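Local coordinates for diol-dehydratase (Roseburia inulinivorans, PDB 5I2A), which dehydrates 1,2-propanediol as a B12-independent glycyl radical enzyme that discriminates between substrates and enantiomers, at residues V49-A54 with L207-I212; D358-L363 with G388-L393; T403-P408 with G810-V815; E588-K593 with G712-T717. One frame throughout, in Å; residues are numbered along the deposited sequence.

Contact 1 (V49-A54 with L207-I212); sequences VVMRKA and LESILI
Met51 sends CG anti to its backbone nitrogen (chi1 177°) and then bends at chi2 and chi3, so that its side chain curls across to helix 200-233 and lays its thioether beside Ser209 and Ile212. Ile212 meets it with an extended chain (chi2 165°) that brings CD1 forward, so that Met51 SD and Ile212 CD1 touch at 3.5 Å where the two side chains cross at about a right angle. Beyond the sulfur, Met51 CE comes within 3.5 Å of Ser209 OG and rests against Glu208 CB. Cutting Met51 back to alanine would remove SD and CE, and would probably open a gap beside Ile212 CD1 and strip cover from the serine.

Small residues let the backbones come together beside it. Ala54 CB sits 3.7 Å from Ser209 CB and 3.5 Å from Ser209 O, and the CA atoms of these two residues are 5.2 Å apart, a spacing that bulkier side chains would hardly permit. Ser209 OG lies near Val50 O without bonding to it. The hydrogen bond of Ser209 OG goes instead to Cys205 O, one turn earlier in its own helix, so a buried hydroxyl is satisfied without a partner across the contact. Val50 CG1 packs against Ser209 OG, and Pro525 covers Val50, Ala54 and Ser209. The axes of these short helix segments run almost parallel, 4° apart and 8.8 Å at closest approach: side-by-side helix packing through a small-residue seam, set well away from the centre of this pyruvate formate lyase-like fold.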
loop_
_atom_site.group_PDB
_atom_site.type_symbol
_atom_site.label_atom_id
_atom_site.label_comp_id
_atom_site.label_asym_id
_atom_site.label_seq_id
_atom_site.Cartn_x
_atom_site.Cartn_y
_atom_site.Cartn_z
ATOM N N VAL A 49 7.150 3.393 3.644
ATOM C CA VAL A 49 7.777 3.789 2.391
ATOM C C VAL A 49 8.021 5.297 2.292
ATOM O O VAL A 49 9.114 5.729 1.951
ATOM C CB VAL A 49 6.923 3.369 1.178
ATOM C CG1 VAL A 49 7.654 3.713 -0.099
ATOM C CG2 VAL A 49 6.618 1.878 1.222
ATOM N N VAL A 50 7.005 6.094 2.591
ATOM C CA VAL A 50 7.134 7.513 2.350
ATOM C C VAL A 50 8.170 8.129 3.305
ATOM O O VAL A 50 8.849 9.088 2.947
ATOM C CB VAL A 50 5.768 8.241 2.451
ATOM C CG1 VAL A 50 5.263 8.316 3.894
ATOM C CG2 VAL A 50 5.881 9.629 1.853
ATOM N N MET A 51 8.303 7.563 4.504
ATOM C CA MET A 51 9.318 8.025 5.448
ATOM C C MET A 51 10.700 7.633 4.933
ATOM O O MET A 51 11.656 8.407 5.025
ATOM C CB MET A 51 9.081 7.450 6.850
ATOM C CG MET A 51 10.153 7.849 7.871
ATOM S SD MET A 51 10.378 9.637 8.043
ATOM C CE MET A 51 8.745 10.142 8.600
ATOM N N ARG A 52 10.800 6.444 4.357
ATOM C CA ARG A 52 12.068 6.019 3.782
ATOM C C ARG A 52 12.480 6.936 2.623
ATOM O O ARG A 52 13.668 7.233 2.480
ATOM C CB ARG A 52 11.997 4.567 3.318
ATOM C CG ARG A 52 11.671 3.580 4.462
ATOM C CD ARG A 52 11.704 2.141 3.977
ATOM N NE ARG A 52 13.060 1.665 3.730
ATOM C CZ ARG A 52 13.349 0.574 3.026
ATOM N NH1 ARG A 52 12.379 -0.142 2.475
ATOM N NH2 ARG A 52 14.608 0.200 2.861
ATOM N N LYS A 53 11.514 7.390 1.819
ATOM C CA LYS A 53 11.820 8.295 0.692
ATOM C C LYS A 53 12.325 9.648 1.206
ATOM O O LYS A 53 13.260 10.221 0.651
ATOM C CB LYS A 53 10.591 8.533 -0.207
ATOM C CG LYS A 53 9.985 7.302 -0.862
ATOM C CD LYS A 53 10.852 6.747 -1.946
ATOM C CE LYS A 53 10.912 7.715 -3.123
ATOM N NZ LYS A 53 11.942 7.279 -4.071
ATOM N N ALA A 54 11.684 10.151 2.260
ATOM C CA ALA A 54 12.067 11.422 2.873
ATOM C C ALA A 54 13.477 11.337 3.424
ATOM O O ALA A 54 14.293 12.229 3.188
ATOM C CB ALA A 54 11.095 11.814 3.972
ATOM N N LEU A 207 2.983 13.814 6.521
ATOM C CA LEU A 207 3.271 15.179 6.959
ATOM C C LEU A 207 4.677 15.283 7.581
ATOM O O LEU A 207 5.394 16.230 7.298
ATOM C CB LEU A 207 2.196 15.679 7.938
ATOM C CG LEU A 207 0.777 15.816 7.349
ATOM C CD1 LEU A 207 -0.240 16.312 8.367
ATOM C CD2 LEU A 207 0.775 16.736 6.126
ATOM N N GLU A 208 5.084 14.312 8.401
ATOM C CA GLU A 208 6.435 14.343 8.970
ATOM C C GLU A 208 7.478 14.229 7.873
ATOM O O GLU A 208 8.531 14.851 7.948
ATOM C CB GLU A 208 6.664 13.217 9.981
ATOM C CG GLU A 208 5.717 13.203 11.162
ATOM C CD GLU A 208 6.142 14.121 12.287
ATOM O OE1 GLU A 208 7.061 14.952 12.085
ATOM O OE2 GLU A 208 5.553 13.997 13.387
ATOM N N SER A 209 7.182 13.408 6.869
ATOM C CA SER A 209 8.059 13.236 5.716
ATOM C C SER A 209 8.277 14.545 4.958
ATOM O O SER A 209 9.368 14.804 4.463
ATOM C CB SER A 209 7.489 12.190 4.758
ATOM O OG SER A 209 7.490 10.919 5.373
ATOM N N ILE A 210 7.235 15.357 4.859
ATOM C CA ILE A 210 7.385 16.660 4.228
ATOM C C ILE A 210 8.356 17.541 5.021
ATOM O O ILE A 210 9.233 18.177 4.440
ATOM C CB ILE A 210 6.043 17.377 4.079
ATOM C CG1 ILE A 210 5.147 16.624 3.087
ATOM C CG2 ILE A 210 6.263 18.832 3.633
ATOM C CD1 ILE A 210 3.712 17.224 2.933
ATOM N N LEU A 211 8.207 17.564 6.346
ATOM C CA LEU A 211 9.080 18.381 7.191
ATOM C C LEU A 211 10.547 18.012 6.957
ATOM O O LEU A 211 11.398 18.870 6.734
ATOM C CB LEU A 211 8.713 18.218 8.677
ATOM C CG LEU A 211 7.350 18.769 9.111
ATOM C CD1 LEU A 211 7.151 18.609 10.614
ATOM C CD2 LEU A 211 7.188 20.226 8.689
ATOM N N ILE A 212 10.822 16.719 6.982
ATOM C CA ILE A 212 12.158 16.218 6.746
ATOM C C ILE A 212 12.666 16.635 5.357
ATOM O O ILE A 212 13.805 17.083 5.218
ATOM C CB ILE A 212 12.198 14.693 6.913
ATOM C CG1 ILE A 212 11.961 14.347 8.389
ATOM C CG2 ILE A 212 13.536 14.128 6.440
ATOM C CD1 ILE A 212 11.627 12.900 8.651
#

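Contact 2 (D358-L363 with G388-L393); sequences DATNDL and GSSKAL
Asp358 and Thr360 meet Ser390 and Leu393 in a beta-alpha-beta-alpha unit, where the loops that follow parallel strands 346-350 and 380-385 lead into helices 362-374 and 391-402. Each helix has an N-cap: Asn361 for the first, through a weak bond to Leu363 N, and Ser390 for the second. Asp358 bridges the two loops, though weakly. Its carboxylate swings toward the second loop (chi1 -170°), and OD2 accepts a weak, bent hydrogen bond from Ser390 N at 3.3 Å, with an angle of 134° at the hydrogen. A much shorter bond to the same oxygen comes from Thr360 OG1, at 2.7 Å, on the syn side and 31° out of the carboxylate plane, while OD1 takes Trp386 NE1. An asparagine in place of Asp358 would lose one of these acceptors and would probably leave either Trp386 NE1, or Thr360 OG1 and Ser390 N, without an acceptor.

Threonine suits position 360 because it offers a hydroxyl to the aspartate and a methyl to the leucine: CG2 lies against Leu393 CB, and Leu393 CD2 against OG1 as well, the two side chains running antiparallel past one another. Serine suits the cap, since OG accepts from Leu393 N at 3.1 Å and also bonds to Tyr4 OH. Its CB is wedged between two oxygens, 3.4 Å from Asp358 OD2 and 3.5 Å from Thr360 OG1.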
loop_
_atom_site.group_PDB
_atom_site.type_symbol
_atom_site.label_atom_id
_atom_site.label_comp_id
_atom_site.label_asym_id
_atom_site.label_seq_id
_atom_site.Cartn_x
_atom_site.Cartn_y
_atom_site.Cartn_z
ATOM N N ASP A 358 -4.359 41.352 -20.355
ATOM C CA ASP A 358 -3.091 40.865 -20.896
ATOM C C ASP A 358 -2.031 40.820 -19.808
ATOM O O ASP A 358 -1.919 41.734 -19.015
ATOM C CB ASP A 358 -2.606 41.725 -22.060
ATOM C CG ASP A 358 -1.431 41.092 -22.796
ATOM O OD1 ASP A 358 -1.507 39.892 -23.121
ATOM O OD2 ASP A 358 -0.432 41.787 -23.043
ATOM N N ALA A 359 -1.244 39.753 -19.777
ATOM C CA ALA A 359 -0.331 39.526 -18.662
ATOM C C ALA A 359 1.101 39.941 -18.967
ATOM O O ALA A 359 1.993 39.744 -18.141
ATOM C CB ALA A 359 -0.365 38.048 -18.253
ATOM N N THR A 360 1.318 40.497 -20.154
ATOM C CA THR A 360 2.654 40.883 -20.586
ATOM C C THR A 360 3.300 41.830 -19.588
ATOM O O THR A 360 2.658 42.739 -19.096
ATOM C CB THR A 360 2.610 41.554 -21.970
ATOM O OG1 THR A 360 1.992 40.670 -22.903
ATOM C CG2 THR A 360 4.005 41.892 -22.458
ATOM N N ASN A 361 4.563 41.591 -19.263
ATOM C CA ASN A 361 5.311 42.519 -18.432
ATOM C C ASN A 361 6.776 42.557 -18.875
ATOM O O ASN A 361 7.136 41.949 -19.885
ATOM C CB ASN A 361 5.174 42.156 -16.946
ATOM C CG ASN A 361 5.683 40.756 -16.616
ATOM O OD1 ASN A 361 6.744 40.338 -17.071
ATOM N ND2 ASN A 361 4.941 40.044 -15.778
ATOM N N ASP A 362 7.617 43.257 -18.125
ATOM C CA ASP A 362 9.028 43.358 -18.474
ATOM C C ASP A 362 9.724 41.994 -18.561
ATOM O O ASP A 362 10.555 41.770 -19.438
ATOM C CB ASP A 362 9.773 44.239 -17.466
ATOM C CG ASP A 362 9.734 45.723 -17.836
ATOM O OD1 ASP A 362 9.650 46.048 -19.039
ATOM O OD2 ASP A 362 9.808 46.560 -16.923
ATOM N N LEU A 363 9.394 41.090 -17.643
ATOM C CA LEU A 363 10.039 39.780 -17.642
ATOM C C LEU A 363 9.622 38.955 -18.860
ATOM O O LEU A 363 10.406 38.140 -19.340
ATOM C CB LEU A 363 9.731 39.018 -16.345
ATOM C CG LEU A 363 10.353 39.594 -15.073
ATOM C CD1 LEU A 363 10.108 38.687 -13.881
ATOM C CD2 LEU A 363 11.852 39.805 -15.252
ATOM N N GLY A 388 -6.303 39.335 -26.923
ATOM C CA GLY A 388 -5.727 40.562 -26.402
ATOM C C GLY A 388 -4.222 40.551 -26.185
ATOM O O GLY A 388 -3.701 41.418 -25.495
ATOM N N SER A 389 -3.512 39.585 -26.768
ATOM C CA SER A 389 -2.048 39.558 -26.653
ATOM C C SER A 389 -1.422 40.882 -27.086
ATOM O O SER A 389 -1.816 41.450 -28.089
ATOM C CB SER A 389 -1.439 38.432 -27.507
ATOM O OG SER A 389 -1.649 37.159 -26.937
ATOM N N SER A 390 -0.454 41.361 -26.317
ATOM C CA SER A 390 0.391 42.473 -26.731
ATOM C C SER A 390 1.033 42.208 -28.093
ATOM O O SER A 390 1.713 41.200 -28.288
ATOM C CB SER A 390 1.465 42.722 -25.680
ATOM O OG SER A 390 2.599 43.339 -26.240
ATOM N N LYS A 391 0.794 43.100 -29.044
ATOM C CA LYS A 391 1.372 42.956 -30.370
ATOM C C LYS A 391 2.899 43.001 -30.285
ATOM O O LYS A 391 3.592 42.288 -31.006
ATOM C CB LYS A 391 0.853 44.046 -31.318
ATOM C CG LYS A 391 1.376 43.926 -32.766
ATOM C CD LYS A 391 0.866 45.066 -33.661
ATOM C CE LYS A 391 1.560 45.111 -35.034
ATOM N NZ LYS A 391 1.286 43.911 -35.874
ATOM N N ALA A 392 3.418 43.827 -29.386
ATOM C CA ALA A 392 4.859 43.945 -29.217
ATOM C C ALA A 392 5.475 42.621 -28.746
ATOM O O ALA A 392 6.578 42.273 -29.150
ATOM C CB ALA A 392 5.195 45.060 -28.234
ATOM N N LEU A 393 4.770 41.894 -27.885
ATOM C CA LEU A 393 5.303 40.635 -27.385
ATOM C C LEU A 393 5.257 39.600 -28.505
ATOM O O LEU A 393 6.206 38.848 -28.681
ATOM C CB LEU A 393 4.533 40.145 -26.143
ATOM C CG LEU A 393 5.135 38.904 -25.468
ATOM C CD1 LEU A 393 6.511 39.194 -24.866
ATOM C CD2 LEU A 393 4.174 38.333 -24.408
#

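Contact 3 (T403-P408 with G810-V815); sequences TGIGLP and GLIVRV
Gly404, just past helix 391-402, has a phi of 91°, a conformation in which a side chain would collide with the carbonyl oxygen of Thr403, and turns its own carbonyl toward the strand 812-814. Gly404 O comes within 3.3 Å of Ile812 O, but two acceptors cannot bond to each other, so this is mere proximity. Ile405 follows with an apolar contact: its CG1 lies 3.9 Å from Ile812 CG2, the two side chains aligned alongside one another, as suits branched residues in a buried seam. The same Ile812 methyl sits 3.4 Å from Ile405 O, which accepts a hydrogen bond from Ser819 OG.

That serine belongs to strand 819-821, the antiparallel partner of 812-814, and the turn of this hairpin carries Gly817, predicted to bear the glycyl radical; the structure holds the unmodified residue. The loop 403-408 therefore packs on the hairpin of the radical domain.

Gly406 comes next, where the two backbones come closest. A CB here would clash, falling 2.9 Å from Arg814 CB. The glycine instead lets its carbonyl lie over one face of the guanidinium, with Gly406 O 3.7 Å from Arg814 CZ and 3.4 Å from Arg814 CD. Arg814 gets there by a bend at chi2 (61°), and two of its nitrogens are bonded outside the loop, NH1 to Ser819 OG and NE to Gln789 OE1. Leu407 then crosses the arginine at about a right angle, placing CD2 3.3 Å from Arg814 NH1.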
loop_
_atom_site.group_PDB
_atom_site.type_symbol
_atom_site.label_atom_id
_atom_site.label_comp_id
_atom_site.label_asym_id
_atom_site.label_seq_id
_atom_site.Cartn_x
_atom_site.Cartn_y
_atom_site.Cartn_z
ATOM N N THR A 403 15.166 33.495 -35.790
ATOM C CA THR A 403 16.560 33.071 -35.633
ATOM C C THR A 403 16.756 31.598 -35.957
ATOM O O THR A 403 17.889 31.158 -36.109
ATOM C CB THR A 403 17.108 33.296 -34.207
ATOM O OG1 THR A 403 16.506 32.353 -33.319
ATOM C CG2 THR A 403 16.882 34.742 -33.721
ATOM N N GLY A 404 15.668 30.829 -36.036
ATOM C CA GLY A 404 15.787 29.407 -36.326
ATOM C C GLY A 404 15.902 28.506 -35.101
ATOM O O GLY A 404 15.949 27.279 -35.216
ATOM N N ILE A 405 15.923 29.114 -33.922
ATOM C CA ILE A 405 16.073 28.371 -32.683
ATOM C C ILE A 405 14.821 27.541 -32.318
ATOM O O ILE A 405 14.880 26.691 -31.431
ATOM C CB ILE A 405 16.425 29.326 -31.524
ATOM C CG1 ILE A 405 17.069 28.565 -30.367
ATOM C CG2 ILE A 405 15.204 30.134 -31.080
ATOM C CD1 ILE A 405 17.534 29.457 -29.259
ATOM N N GLY A 406 13.708 27.778 -33.012
ATOM C CA GLY A 406 12.508 26.984 -32.836
ATOM C C GLY A 406 11.633 27.451 -31.687
ATOM O O GLY A 406 10.664 26.788 -31.329
ATOM N N LEU A 407 11.971 28.610 -31.131
ATOM C CA LEU A 407 11.291 29.161 -29.963
ATOM C C LEU A 407 10.645 30.518 -30.261
ATOM O O LEU A 407 11.052 31.213 -31.186
ATOM C CB LEU A 407 12.286 29.307 -28.802
ATOM C CG LEU A 407 13.051 28.063 -28.343
ATOM C CD1 LEU A 407 14.060 28.434 -27.257
ATOM C CD2 LEU A 407 12.086 26.989 -27.829
ATOM N N PRO A 408 9.610 30.892 -29.494
ATOM C CA PRO A 408 8.899 30.034 -28.545
ATOM C C PRO A 408 7.950 29.151 -29.315
ATOM O O PRO A 408 7.772 29.383 -30.508
ATOM C CB PRO A 408 8.138 31.020 -27.672
ATOM C CG PRO A 408 7.866 32.183 -28.614
ATOM C CD PRO A 408 9.025 32.243 -29.576
ATOM N N GLY A 810 26.813 24.980 -32.737
ATOM C CA GLY A 810 25.759 25.710 -32.043
ATOM C C GLY A 810 24.403 25.700 -32.734
ATOM O O GLY A 810 23.456 26.339 -32.277
ATOM N N LEU A 811 24.302 24.987 -33.845
ATOM C CA LEU A 811 23.072 25.013 -34.630
ATOM C C LEU A 811 21.929 24.312 -33.878
ATOM O O LEU A 811 22.072 23.171 -33.469
ATOM C CB LEU A 811 23.289 24.349 -35.984
ATOM C CG LEU A 811 22.041 24.258 -36.863
ATOM C CD1 LEU A 811 21.601 25.659 -37.301
ATOM C CD2 LEU A 811 22.307 23.365 -38.049
ATOM N N ILE A 812 20.818 25.020 -33.688
ATOM C CA ILE A 812 19.632 24.479 -33.025
ATOM C C ILE A 812 18.547 24.198 -34.059
ATOM O O ILE A 812 18.361 24.991 -34.974
ATOM C CB ILE A 812 19.051 25.464 -31.969
ATOM C CG1 ILE A 812 20.112 25.896 -30.955
ATOM C CG2 ILE A 812 17.789 24.895 -31.304
ATOM C CD1 ILE A 812 20.241 25.022 -29.769
ATOM N N VAL A 813 17.839 23.077 -33.932
ATOM C CA VAL A 813 16.614 22.896 -34.706
ATOM C C VAL A 813 15.460 22.572 -33.779
ATOM O O VAL A 813 15.669 22.095 -32.665
ATOM C CB VAL A 813 16.717 21.775 -35.747
ATOM C CG1 VAL A 813 17.737 22.132 -36.822
ATOM C CG2 VAL A 813 17.045 20.428 -35.065
ATOM N N ARG A 814 14.247 22.830 -34.255
ATOM C CA ARG A 814 13.047 22.389 -33.575
ATOM C C ARG A 814 12.816 20.923 -33.878
ATOM O O ARG A 814 12.776 20.546 -35.048
ATOM C CB ARG A 814 11.828 23.206 -34.014
ATOM C CG ARG A 814 10.611 22.989 -33.124
ATOM C CD ARG A 814 10.907 23.424 -31.680
ATOM N NE ARG A 814 9.731 23.338 -30.801
ATOM C CZ ARG A 814 9.722 23.707 -29.524
ATOM N NH1 ARG A 814 10.829 24.175 -28.954
ATOM N NH2 ARG A 814 8.607 23.604 -28.810
ATOM N N VAL A 815 12.663 20.097 -32.843
ATOM C CA VAL A 815 12.312 18.695 -33.056
ATOM C C VAL A 815 10.784 18.549 -33.018
ATOM O O VAL A 815 10.135 18.658 -34.044
ATOM C CB VAL A 815 12.987 17.759 -32.011
ATOM C CG1 VAL A 815 12.668 16.311 -32.308
ATOM C CG2 VAL A 815 14.489 17.968 -32.012
#

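Contact 4 (E588-K593 with G712-T717); sequences EMNYGK and GRLAHT
Three residues in a row, Asn590, Tyr591 and Gly592, hold left-handed backbone angles, and the first two of them reach across to Leu714 and Ala715. Asn590 is the C-prime residue of a Schellman motif closing helix 580-588, and faces a type II beta turn from Leu714 to Thr717. Asparagine suits the place because it tolerates positive phi and brings an amide. With CG anti to the backbone nitrogen (chi1 -162°), OD1 accepts from Ala715 N at 2.8 Å in a nearly straight bond (176°), although the donor stands 42° out of the carbonyl plane. The other end of the amide is held too: ND2 gives to Gly594 O and, at 3.0 Å, to a water that in turn donates a hydrogen bond to Ala715 O. The flat group is thus pinned at both ends, with its rotation fixed.

Tyr591 carries the contact on along 712-717. Its CD2 touches Leu714 CD2 at 3.8 Å, and Arg713 O lies at the edge of the ring, in its plane, 3.9 Å from Tyr591 CE2. The hydroxyl goes to Thr709 O, and His647 stacks on the ring. Leu714 also fills in against the aliphatic part of Lys593, whose charged end leads away.

Within the turn Thr717 OG1 bonds to Leu714 O at 2.8 Å. From the residue before it, Arg713 turns its guanidinium so that Thr717 O lies in the plane of the group and takes bonds from both NE, at 3.0 Å, and NH2, at 2.8 Å.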
loop_
_atom_site.group_PDB
_atom_site.type_symbol
_atom_site.label_atom_id
_atom_site.label_comp_id
_atom_site.label_asym_id
_atom_site.label_seq_id
_atom_site.Cartn_x
_atom_site.Cartn_y
_atom_site.Cartn_z
ATOM N N GLU A 588 3.005 -5.815 -47.973
ATOM C CA GLU A 588 3.923 -6.821 -47.467
ATOM C C GLU A 588 5.271 -6.750 -48.173
ATOM O O GLU A 588 6.309 -6.932 -47.546
ATOM C CB GLU A 588 3.326 -8.222 -47.627
ATOM C CG GLU A 588 2.136 -8.499 -46.723
ATOM C CD GLU A 588 1.439 -9.813 -47.056
ATOM O OE1 GLU A 588 1.725 -10.384 -48.128
ATOM O OE2 GLU A 588 0.613 -10.274 -46.242
ATOM N N MET A 589 5.243 -6.458 -49.472
ATOM C CA MET A 589 6.447 -6.407 -50.299
ATOM C C MET A 589 7.036 -4.993 -50.459
ATOM O O MET A 589 7.853 -4.749 -51.360
ATOM C CB MET A 589 6.144 -6.995 -51.685
ATOM C CG MET A 589 5.747 -8.459 -51.671
ATOM S SD MET A 589 7.083 -9.464 -51.015
ATOM C CE MET A 589 8.464 -8.896 -51.979
ATOM N N ASN A 590 6.630 -4.071 -49.587
ATOM C CA ASN A 590 7.150 -2.701 -49.609
ATOM C C ASN A 590 7.045 -2.062 -50.997
ATOM O O ASN A 590 7.962 -1.387 -51.450
ATOM C CB ASN A 590 8.604 -2.672 -49.134
ATOM C CG ASN A 590 9.061 -1.281 -48.731
ATOM O OD1 ASN A 590 8.252 -0.441 -48.341
ATOM N ND2 ASN A 590 10.370 -1.031 -48.822
ATOM N N TYR A 591 5.916 -2.304 -51.658
ATOM C CA TYR A 591 5.634 -1.739 -52.969
ATOM C C TYR A 591 6.690 -2.138 -54.022
ATOM O O TYR A 591 6.883 -1.441 -55.010
ATOM C CB TYR A 591 5.544 -0.217 -52.870
ATOM C CG TYR A 591 4.346 0.316 -52.100
ATOM C CD1 TYR A 591 3.067 0.249 -52.634
ATOM C CD2 TYR A 591 4.501 0.921 -50.864
ATOM C CE1 TYR A 591 1.975 0.748 -51.949
ATOM C CE2 TYR A 591 3.407 1.438 -50.168
ATOM C CZ TYR A 591 2.148 1.347 -50.716
ATOM O OH TYR A 591 1.052 1.850 -50.046
ATOM N N GLY A 592 7.373 -3.252 -53.793
ATOM C CA GLY A 592 8.436 -3.697 -54.677
ATOM C C GLY A 592 9.726 -2.900 -54.551
ATOM O O GLY A 592 10.591 -2.998 -55.406
ATOM N N LYS A 593 9.876 -2.127 -53.479
ATOM C CA LYS A 593 11.059 -1.282 -53.327
ATOM C C LYS A 593 12.206 -1.965 -52.585
ATOM O O LYS A 593 13.241 -1.352 -52.345
ATOM C CB LYS A 593 10.691 0.018 -52.604
ATOM C CG LYS A 593 9.569 0.802 -53.263
ATOM C CD LYS A 593 10.052 1.527 -54.505
ATOM C CE LYS A 593 8.908 2.267 -55.190
ATOM N NZ LYS A 593 9.398 3.187 -56.257
ATOM N N GLY A 712 1.232 5.298 -48.875
ATOM C CA GLY A 712 2.381 5.298 -49.781
ATOM C C GLY A 712 3.721 5.338 -49.065
ATOM O O GLY A 712 4.797 5.279 -49.678
ATOM N N ARG A 713 3.648 5.445 -47.747
ATOM C CA ARG A 713 4.822 5.446 -46.903
ATOM C C ARG A 713 5.516 4.079 -46.979
ATOM O O ARG A 713 4.863 3.052 -46.888
ATOM C CB ARG A 713 4.404 5.785 -45.469
ATOM C CG ARG A 713 5.509 5.802 -44.459
ATOM C CD ARG A 713 5.002 5.960 -43.006
ATOM N NE ARG A 713 5.863 5.122 -42.190
ATOM C CZ ARG A 713 5.679 3.816 -42.046
ATOM N NH1 ARG A 713 4.626 3.223 -42.601
ATOM N NH2 ARG A 713 6.545 3.105 -41.351
ATOM N N LEU A 714 6.831 4.069 -47.144
ATOM C CA LEU A 714 7.567 2.811 -47.250
ATOM C C LEU A 714 7.829 2.206 -45.875
ATOM O O LEU A 714 7.827 2.906 -44.861
ATOM C CB LEU A 714 8.894 3.017 -47.993
ATOM C CG LEU A 714 8.772 3.572 -49.417
ATOM C CD1 LEU A 714 10.130 3.598 -50.128
ATOM C CD2 LEU A 714 7.744 2.790 -50.221
ATOM N N ALA A 715 8.056 0.899 -45.856
ATOM C CA ALA A 715 8.268 0.153 -44.625
ATOM C C ALA A 715 9.381 0.730 -43.742
ATOM O O ALA A 715 10.466 1.072 -44.216
ATOM C CB ALA A 715 8.578 -1.303 -44.957
ATOM N N HIS A 716 9.070 0.842 -42.455
ATOM C CA HIS A 716 10.016 1.183 -41.392
ATOM C C HIS A 716 10.551 2.613 -41.458
ATOM O O HIS A 716 11.460 2.961 -40.720
ATOM C CB HIS A 716 11.156 0.158 -41.378
ATOM C CG HIS A 716 10.658 -1.256 -41.376
ATOM N ND1 HIS A 716 11.165 -2.232 -42.204
ATOM C CD2 HIS A 716 9.647 -1.836 -40.683
ATOM C CE1 HIS A 716 10.502 -3.360 -42.008
ATOM N NE2 HIS A 716 9.572 -3.145 -41.092
ATOM N N THR A 717 9.953 3.448 -42.301
ATOM C CA THR A 717 10.279 4.878 -42.309
ATOM C C THR A 717 9.444 5.583 -41.227
ATOM O O THR A 717 8.501 4.986 -40.713
ATOM C CB THR A 717 10.025 5.506 -43.688
ATOM O OG1 THR A 717 8.629 5.450 -43.995
ATOM C CG2 THR A 717 10.870 4.780 -44.783
HETATM O O HOH W 1 11.691 0.584 -46.673
#

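Contact 3 is the buried one, its centre about 17 Å from that of the chain; the centres of the other three lie 27 to 29 Å from it, and these contacts are only partly buried. Contacts 2 and 3 share an element: helix 391-402 is capped in contact 2 and leads into the loop of contact 3, and their nearest atoms are about 7 Å apart. Contact 4 lies inside the long chain loop that contact 3 closes. The chemistry follows the place. Contact 1 joins helices by apolar and small side chains, contact 2 uses a carboxylate just ahead of the helices, contact 3 glycines beside an arginine, and contact 4 an amide with a bridging water.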